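Local coordinates for UPF0303 protein YBR137W (Saccharomyces cerevisiae, PDB 4CLC) that is a cytoplasmic protein of unknown function in the UPF0303 family, related in sequence to the haem-degrading protein HbpS, at residues M159-S162 with S163-F167. Sequence-based numbering, arbitrary orientation.
Sequences MAVS and SLIAF
The backbone carbonyl oxygen of M159 is gripped twice by S163, one turn further along the helix. The amide N of S163 donates to M159 O over 3.1 Å. The hydroxyl OG of S163 donates to the same M159 O over 2.5 Å. The two donors come from opposite faces of the carbonyl plane. S163 can fold back in this way because its OG lies between its own backbone N and carbonyl carbon (chi1 56°), turned toward the preceding turn. The M159 side chain doubles back through its last two torsions, so that its methyl CE lies beside S163 OG, 3.5 Å away. Successive i to i+4 bonds, L164 N to A160 O, I165 N to V161 O and A166 N to S162 O, carry on the alpha-helix 153-168, which packs against strands 131-136 and 144-149 of the mixed sheet and against helix 36-53. A160 and L164 both meet V132, while M159 and S163 lean on A49 and I46, respectively. On another side of the helix, V161 CG1 and I165 CD1 approach loosely, at 4.4 Å.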
ATOM      1  N   MET D 159      -0.232   9.953  37.323  1.00 50.84           N
ATOM      2  CA  MET D 159       1.134   9.522  37.599  1.00 48.80           C
ATOM      3  C   MET D 159       2.105  10.287  36.728  1.00 49.61           C
ATOM      4  O   MET D 159       3.125  10.800  37.208  1.00 49.47           O
ATOM      5  CB  MET D 159       1.314   8.023  37.366  1.00 50.09           C
ATOM      6  CG  MET D 159       1.369   7.160  38.648  1.00 60.99           C
ATOM      7  SD  MET D 159       2.587   7.620  39.908  1.00 50.75           S
ATOM      8  CE  MET D 159       3.986   8.196  38.941  1.00 44.66           C
ATOM      9  N   ALA D 160       1.756  10.392  35.450  1.00 45.93           N
ATOM     10  CA  ALA D 160       2.544  11.161  34.503  1.00 45.54           C
ATOM     11  C   ALA D 160       2.756  12.584  34.970  1.00 43.85           C
ATOM     12  O   ALA D 160       3.885  13.006  35.128  1.00 42.57           O
ATOM     13  CB  ALA D 160       1.884  11.155  33.149  1.00 51.80           C
ATOM     14  N   VAL D 161       1.668  13.307  35.220  1.00 48.56           N
ATOM     15  CA  VAL D 161       1.753  14.741  35.520  1.00 49.12           C
ATOM     16  C   VAL D 161       2.397  15.016  36.880  1.00 49.43           C
ATOM     17  O   VAL D 161       3.152  15.986  37.060  1.00 46.33           O
ATOM     18  CB  VAL D 161       0.359  15.416  35.502  1.00 46.58           C
ATOM     19  CG1 VAL D 161       0.506  16.925  35.526  1.00 49.01           C
ATOM     20  CG2 VAL D 161      -0.437  15.005  34.280  1.00 40.05           C
ATOM     21  N   SER D 162       2.083  14.153  37.836  1.00 49.47           N
ATOM     22  CA  SER D 162       2.513  14.359  39.204  1.00 49.71           C
ATOM     23  C   SER D 162       4.021  14.209  39.299  1.00 53.74           C
ATOM     24  O   SER D 162       4.731  15.108  39.784  1.00 51.35           O
ATOM     25  CB  SER D 162       1.832  13.359  40.124  1.00 51.78           C
ATOM     26  OG  SER D 162       0.559  13.009  39.630  1.00 51.71           O
ATOM     27  N   SER D 163       4.500  13.058  38.822  1.00 54.13           N
ATOM     28  CA  SER D 163       5.917  12.713  38.909  1.00 51.45           C
ATOM     29  C   SER D 163       6.735  13.573  37.971  1.00 49.87           C
ATOM     30  O   SER D 163       7.911  13.810  38.201  1.00 57.55           O
ATOM     31  CB  SER D 163       6.142  11.233  38.606  1.00 47.78           C
ATOM     32  OG  SER D 163       5.622  10.898  37.351  1.00 44.48           O
ATOM     33  N   LEU D 164       6.104  14.059  36.918  1.00 46.50           N
ATOM     34  CA  LEU D 164       6.761  14.982  36.020  1.00 47.22           C
ATOM     35  C   LEU D 164       7.001  16.321  36.728  1.00 51.96           C
ATOM     36  O   LEU D 164       8.086  16.887  36.646  1.00 49.48           O
ATOM     37  CB  LEU D 164       5.912  15.158  34.773  1.00 45.96           C
ATOM     38  CG  LEU D 164       6.518  15.629  33.475  1.00 46.59           C
ATOM     39  CD1 LEU D 164       7.827  14.900  33.213  1.00 50.86           C
ATOM     40  CD2 LEU D 164       5.502  15.289  32.434  1.00 43.54           C
ATOM     41  N   ILE D 165       5.975  16.807  37.436  1.00 59.55           N
ATOM     42  CA  ILE D 165       6.060  18.038  38.243  1.00 58.13           C
ATOM     43  C   ILE D 165       6.913  17.846  39.507  1.00 57.82           C
ATOM     44  O   ILE D 165       7.690  18.731  39.887  1.00 58.64           O
ATOM     45  CB  ILE D 165       4.654  18.545  38.661  1.00 54.58           C
ATOM     46  CG1 ILE D 165       3.904  19.112  37.461  1.00 53.88           C
ATOM     47  CG2 ILE D 165       4.759  19.606  39.740  1.00 52.42           C
ATOM     48  CD1 ILE D 165       2.692  19.919  37.841  1.00 48.66           C
ATOM     49  N   ALA D 166       6.768  16.692  40.155  1.00 51.27           N
ATOM     50  CA  ALA D 166       7.649  16.344  41.265  1.00 54.00           C
ATOM     51  C   ALA D 166       9.121  16.365  40.851  1.00 59.93           C
ATOM     52  O   ALA D 166       9.945  16.992  41.522  1.00 67.59           O
ATOM     53  CB  ALA D 166       7.289  14.992  41.815  1.00 58.80           C
ATOM     54  N   PHE D 167       9.445  15.690  39.746  1.00 56.58           N
ATOM     55  CA  PHE D 167      10.819  15.644  39.239  1.00 56.83           C
ATOM     56  C   PHE D 167      11.329  17.036  38.894  1.00 59.39           C
ATOM     57  O   PHE D 167      12.473  17.394  39.198  1.00 56.43           O
ATOM     58  CB  PHE D 167      10.915  14.745  38.007  1.00 52.28           C
ATOM     59  CG  PHE D 167      12.315  14.582  37.482  1.00 50.98           C
ATOM     60  CD1 PHE D 167      12.834  15.476  36.565  1.00 47.84           C
ATOM     61  CD2 PHE D 167      13.114  13.522  37.900  1.00 57.61           C
ATOM     62  CE1 PHE D 167      14.123  15.326  36.084  1.00 50.64           C
ATOM     63  CE2 PHE D 167      14.410  13.366  37.415  1.00 48.18           C
ATOM     64  CZ  PHE D 167      14.908  14.265  36.508  1.00 47.84           C
TER